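Local atomic coordinates of acetyl-CoA acetyltransferase (Mycobacterium smegmatis, PDB entry 4EGV), a protein that is a monomeric protein of the thiolase fold that probably acts as an acyltransferase. Residues 20-28 with 386-396. Residues are numbered along the deposited sequence; the frame is centred on the assembly and turned at random.
Sequences PVIVGVGQF and HGIAEAVNEMR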
ATOM      1  N   PRO A  20       6.931  21.372  -9.993  1.00 44.35           N
ATOM      2  CA  PRO A  20       5.721  20.623 -10.279  1.00 42.64           C
ATOM      3  C   PRO A  20       4.617  20.813  -9.246  1.00 41.27           C
ATOM      4  O   PRO A  20       4.845  20.791  -8.031  1.00 41.04           O
ATOM      5  CB  PRO A  20       6.206  19.190 -10.273  1.00 42.65           C
ATOM      6  CG  PRO A  20       7.296  19.175  -9.310  1.00 42.94           C
ATOM      7  CD  PRO A  20       7.971  20.498  -9.409  1.00 44.21           C
ATOM      8  N   VAL A  21       3.415  21.030  -9.749  1.00 39.79           N
ATOM      9  CA  VAL A  21       2.238  21.087  -8.918  1.00 37.80           C
ATOM     10  C   VAL A  21       1.161  20.113  -9.414  1.00 36.77           C
ATOM     11  O   VAL A  21       0.967  19.933 -10.630  1.00 36.03           O
ATOM     12  CB  VAL A  21       1.692  22.547  -8.794  1.00 37.92           C
ATOM     13  CG1 VAL A  21       2.506  23.315  -7.806  1.00 36.42           C
ATOM     14  CG2 VAL A  21       1.660  23.259 -10.137  1.00 36.35           C
ATOM     15  N   ILE A  22       0.476  19.474  -8.472  1.00 35.57           N
ATOM     16  CA  ILE A  22      -0.780  18.801  -8.811  1.00 34.85           C
ATOM     17  C   ILE A  22      -1.926  19.811  -8.968  1.00 33.97           C
ATOM     18  O   ILE A  22      -2.203  20.574  -8.019  1.00 32.98           O
ATOM     19  CB  ILE A  22      -1.137  17.685  -7.836  1.00 34.71           C
ATOM     20  CG1 ILE A  22      -0.080  16.606  -7.925  1.00 33.79           C
ATOM     21  CG2 ILE A  22      -2.519  17.114  -8.150  1.00 34.63           C
ATOM     22  CD1 ILE A  22      -0.347  15.435  -7.039  1.00 33.59           C
ATOM     23  N   VAL A  23      -2.521  19.841 -10.178  1.00 32.92           N
ATOM     24  CA  VAL A  23      -3.564  20.825 -10.503  1.00 32.68           C
ATOM     25  C   VAL A  23      -4.990  20.307 -10.594  1.00 32.33           C
ATOM     26  O   VAL A  23      -5.922  21.065 -10.335  1.00 31.99           O
ATOM     27  CB  VAL A  23      -3.250  21.728 -11.690  1.00 32.68           C
ATOM     28  CG1 VAL A  23      -1.975  22.446 -11.425  1.00 32.46           C
ATOM     29  CG2 VAL A  23      -3.213  20.951 -12.979  1.00 31.82           C
ATOM     30  N   GLY A  24      -5.148  19.021 -10.920  1.00 31.23           N
ATOM     31  CA  GLY A  24      -6.457  18.434 -11.054  1.00 30.21           C
ATOM     32  C   GLY A  24      -6.467  17.017 -10.565  1.00 29.69           C
ATOM     33  O   GLY A  24      -5.559  16.251 -10.865  1.00 29.39           O
ATOM     34  N   VAL A  25      -7.494  16.663  -9.805  1.00 28.89           N
ATOM     35  CA  VAL A  25      -7.638  15.290  -9.313  1.00 28.13           C
ATOM     36  C   VAL A  25      -9.028  14.758  -9.695  1.00 27.94           C
ATOM     37  O   VAL A  25     -10.009  15.509  -9.787  1.00 27.46           O
ATOM     38  CB  VAL A  25      -7.331  15.164  -7.763  1.00 28.16           C
ATOM     39  CG1 VAL A  25      -5.908  15.510  -7.472  1.00 26.86           C
ATOM     40  CG2 VAL A  25      -8.235  15.990  -6.914  1.00 27.01           C
ATOM     41  N   GLY A  26      -9.133  13.470  -9.942  1.00 27.67           N
ATOM     42  CA  GLY A  26     -10.421  12.964 -10.334  1.00 27.52           C
ATOM     43  C   GLY A  26     -10.717  11.635  -9.771  1.00 27.44           C
ATOM     44  O   GLY A  26      -9.890  10.783  -9.795  1.00 26.83           O
ATOM     45  N   GLN A  27     -11.927  11.469  -9.269  1.00 28.11           N
ATOM     46  CA  GLN A  27     -12.393  10.144  -8.841  1.00 28.11           C
ATOM     47  C   GLN A  27     -13.700   9.741  -9.507  1.00 28.01           C
ATOM     48  O   GLN A  27     -14.472  10.572  -9.847  1.00 27.74           O
ATOM     49  CB  GLN A  27     -12.533  10.125  -7.332  1.00 27.69           C
ATOM     50  CG  GLN A  27     -11.241   9.950  -6.653  1.00 27.27           C
ATOM     51  CD  GLN A  27     -11.367  10.081  -5.189  1.00 27.51           C
ATOM     52  OE1 GLN A  27     -11.440  11.199  -4.653  1.00 27.45           O
ATOM     53  NE2 GLN A  27     -11.382   8.943  -4.497  1.00 27.00           N
ATOM     54  N   PHE A  28     -13.930   8.464  -9.698  1.00 29.20           N
ATOM     55  CA  PHE A  28     -15.178   7.992 -10.237  1.00 30.53           C
ATOM     56  C   PHE A  28     -15.512   6.603  -9.751  1.00 31.77           C
ATOM     57  O   PHE A  28     -14.634   5.740  -9.732  1.00 31.29           O
ATOM     58  CB  PHE A  28     -15.117   7.971 -11.747  1.00 30.50           C
ATOM     59  CG  PHE A  28     -16.398   7.559 -12.399  1.00 31.01           C
ATOM     60  CD1 PHE A  28     -17.460   8.438 -12.453  1.00 31.61           C
ATOM     61  CD2 PHE A  28     -16.532   6.293 -12.975  1.00 31.60           C
ATOM     62  CE1 PHE A  28     -18.651   8.087 -13.081  1.00 32.79           C
ATOM     63  CE2 PHE A  28     -17.706   5.917 -13.595  1.00 31.21           C
ATOM     64  CZ  PHE A  28     -18.774   6.808 -13.662  1.00 32.24           C
ATOM     65  N   HIS A 386      -6.573   7.280  -5.106  1.00 28.71           N
ATOM     66  CA  HIS A 386      -7.679   7.825  -4.369  1.00 27.69           C
ATOM     67  C   HIS A 386      -7.223   8.593  -3.090  1.00 26.38           C
ATOM     68  O   HIS A 386      -7.751   9.637  -2.772  1.00 24.37           O
ATOM     69  CB  HIS A 386      -8.654   6.682  -4.047  1.00 27.56           C
ATOM     70  CG  HIS A 386      -9.301   6.111  -5.268  1.00 28.22           C
ATOM     71  ND1 HIS A 386     -10.358   6.729  -5.899  1.00 27.50           N
ATOM     72  CD2 HIS A 386      -9.015   5.005  -5.998  1.00 26.95           C
ATOM     73  CE1 HIS A 386     -10.711   6.020  -6.949  1.00 26.25           C
ATOM     74  NE2 HIS A 386      -9.917   4.968  -7.026  1.00 25.49           N
ATOM     75  N   GLY A 387      -6.242   8.024  -2.393  1.00 25.74           N
ATOM     76  CA  GLY A 387      -5.525   8.655  -1.310  1.00 25.68           C
ATOM     77  C   GLY A 387      -4.936  10.005  -1.661  1.00 25.64           C
ATOM     78  O   GLY A 387      -5.193  10.990  -0.977  1.00 24.72           O
ATOM     79  N   ILE A 388      -4.159  10.032  -2.737  1.00 25.35           N
ATOM     80  CA  ILE A 388      -3.609  11.255  -3.281  1.00 25.89           C
ATOM     81  C   ILE A 388      -4.687  12.276  -3.640  1.00 26.94           C
ATOM     82  O   ILE A 388      -4.548  13.468  -3.344  1.00 27.17           O
ATOM     83  CB  ILE A 388      -2.667  10.985  -4.472  1.00 25.48           C
ATOM     84  CG1 ILE A 388      -1.527  10.079  -4.021  1.00 25.71           C
ATOM     85  CG2 ILE A 388      -2.128  12.263  -5.055  1.00 22.50           C
ATOM     86  CD1 ILE A 388      -0.599   9.553  -5.120  1.00 23.49           C
ATOM     87  N   ALA A 389      -5.748  11.826  -4.289  1.00 27.79           N
ATOM     88  CA  ALA A 389      -6.825  12.728  -4.628  1.00 28.91           C
ATOM     89  C   ALA A 389      -7.452  13.334  -3.361  1.00 29.75           C
ATOM     90  O   ALA A 389      -7.621  14.525  -3.300  1.00 29.58           O
ATOM     91  CB  ALA A 389      -7.848  12.075  -5.528  1.00 28.05           C
ATOM     92  N   GLU A 390      -7.734  12.524  -2.353  1.00 31.05           N
ATOM     93  CA  GLU A 390      -8.309  13.015  -1.108  1.00 33.09           C
ATOM     94  C   GLU A 390      -7.372  13.963  -0.348  1.00 33.20           C
ATOM     95  O   GLU A 390      -7.834  14.969   0.197  1.00 32.44           O
ATOM     96  CB  GLU A 390      -8.758  11.884  -0.169  1.00 33.44           C
ATOM     97  CG  GLU A 390     -10.022  11.156  -0.522  1.00 37.62           C
ATOM     98  CD  GLU A 390     -11.210  12.032  -0.944  1.00 43.17           C
ATOM     99  OE1 GLU A 390     -11.246  13.258  -0.650  1.00 45.28           O
ATOM    100  OE2 GLU A 390     -12.132  11.459  -1.587  1.00 43.27           O
ATOM    101  N   ALA A 391      -6.082  13.610  -0.307  1.00 33.62           N
ATOM    102  CA  ALA A 391      -5.010  14.473   0.204  1.00 33.71           C
ATOM    103  C   ALA A 391      -4.984  15.816  -0.437  1.00 34.05           C
ATOM    104  O   ALA A 391      -4.936  16.799   0.254  1.00 33.76           O
ATOM    105  CB  ALA A 391      -3.665  13.832   0.050  1.00 33.30           C
ATOM    106  N   VAL A 392      -5.003  15.848  -1.761  1.00 35.13           N
ATOM    107  CA  VAL A 392      -4.989  17.095  -2.535  1.00 36.13           C
ATOM    108  C   VAL A 392      -6.208  17.987  -2.289  1.00 37.53           C
ATOM    109  O   VAL A 392      -6.045  19.154  -2.173  1.00 37.58           O
ATOM    110  CB  VAL A 392      -4.813  16.821  -4.066  1.00 36.08           C
ATOM    111  CG1 VAL A 392      -5.343  17.940  -4.882  1.00 34.57           C
ATOM    112  CG2 VAL A 392      -3.369  16.561  -4.424  1.00 34.42           C
ATOM    113  N   ASN A 393      -7.402  17.422  -2.205  1.00 39.32           N
ATOM    114  CA  ASN A 393      -8.624  18.145  -1.830  1.00 41.54           C
ATOM    115  C   ASN A 393      -8.621  18.707  -0.424  1.00 42.76           C
ATOM    116  O   ASN A 393      -9.074  19.822  -0.209  1.00 42.78           O
ATOM    117  CB  ASN A 393      -9.894  17.244  -1.933  1.00 42.07           C
ATOM    118  CG  ASN A 393     -10.322  16.954  -3.374  1.00 42.16           C
ATOM    119  OD1 ASN A 393     -10.233  17.807  -4.251  1.00 40.57           O
ATOM    120  ND2 ASN A 393     -10.768  15.735  -3.611  1.00 41.41           N
ATOM    121  N   GLU A 394      -8.186  17.887   0.531  1.00 44.27           N
ATOM    122  CA  GLU A 394      -8.169  18.231   1.925  1.00 45.65           C
ATOM    123  C   GLU A 394      -7.155  19.342   2.155  1.00 45.59           C
ATOM    124  O   GLU A 394      -7.349  20.175   3.039  1.00 45.59           O
ATOM    125  CB  GLU A 394      -7.870  16.994   2.767  1.00 46.09           C
ATOM    126  CG  GLU A 394      -8.448  17.034   4.186  1.00 51.87           C
ATOM    127  CD  GLU A 394      -9.965  16.639   4.298  1.00 57.95           C
ATOM    128  OE1 GLU A 394     -10.855  17.464   3.948  1.00 58.53           O
ATOM    129  OE2 GLU A 394     -10.254  15.515   4.792  1.00 58.36           O
HETATM  130  N   MSE A 395      -6.094  19.368   1.347  1.00 45.65           N
HETATM  131  CA  MSE A 395      -5.052  20.408   1.427  1.00 45.93           C
HETATM  132  C   MSE A 395      -5.419  21.762   0.803  1.00 46.14           C
HETATM  133  O   MSE A 395      -4.927  22.802   1.244  1.00 45.80           O
HETATM  134  CB  MSE A 395      -3.697  19.892   0.914  1.00 45.50           C
HETATM  135  CG  MSE A 395      -3.050  18.878   1.827  1.00 45.84           C
HETATM  136 SE   MSE A 395      -3.100  19.289   3.806  1.00 46.07          SE
HETATM  137  CE  MSE A 395      -4.752  18.490   4.531  1.00 45.83           C
ATOM    138  N   ARG A 396      -6.291  21.758  -0.199  1.00 46.54           N
ATOM    139  CA  ARG A 396      -6.826  23.008  -0.712  1.00 47.43           C
ATOM    140  C   ARG A 396      -7.748  23.691   0.301  1.00 48.54           C
ATOM    141  O   ARG A 396      -7.790  24.906   0.395  1.00 48.29           O
ATOM    142  CB  ARG A 396      -7.564  22.789  -2.020  1.00 46.99           C
ATOM    143  CG  ARG A 396      -6.703  22.429  -3.171  1.00 45.34           C
ATOM    144  CD  ARG A 396      -7.493  21.610  -4.148  1.00 42.87           C
ATOM    145  NE  ARG A 396      -6.814  21.419  -5.422  1.00 38.79           N
ATOM    146  CZ  ARG A 396      -7.325  20.725  -6.426  1.00 35.82           C
ATOM    147  NH1 ARG A 396      -8.499  20.139  -6.295  1.00 34.33           N
ATOM    148  NH2 ARG A 396      -6.653  20.606  -7.550  1.00 34.03           N
TER
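Helix packing on the central strand of a thiolase-fold sheet brings Val25 against Ala389 and Val392. The N-to-C directions of strand 20-28 and helix 386-396 make 127°, so the helix segment runs obliquely back along the strand, and the two axes come within 8.1 Å. The contact is buried and mostly apolar. Val25 sits at its middle. Its CB lies 3.8 Å from Ala389 CB, and the small alanine lets the backbones close to 5.4 Å between the CA atoms of Val25 and Ala389. The two methyls of Val25 part over the helix. CG1, anti to its own carbonyl carbon (chi1 -64°), meets Val392 CG1 at 3.6 Å. CG2 faces Asn393, whose side chain runs past that of Val25 in the opposite direction.

Ile22 prolongs the apolar row. Its CG2 touches Val392 CG2 at 3.9 Å. CD1, at the end of the extended chain, lies 4.1 Å from Ile388 CG2, and the two side chains cross at about a right angle.

At the other end of the strand Gln27 reaches between His386 and Glu390. Its amide meets the edge of the His386 ring on the ND1 side and lies near the Glu390 carboxylate. Which end of the amide faces which partner is uncertain.

Arg396 comes up beside the classic beta bulge that Val23 and Gly24 form opposite Leu276. One guanidinium face lies over Val392 CG1, which is 3.7 Å from its plane. Arg396 NE is hydrogen-bonded to Lys292 O, and NH1 makes a salt bridge with Asp56 OD2, which also takes a hydrogen bond from Val25 N and so ties helix to strand.

Strand 20-29 lies between the antiparallel strands 271-279 and 294-303, and the helix also covers these neighbours, with Ile388 on Leu275 and Val392 on Val294.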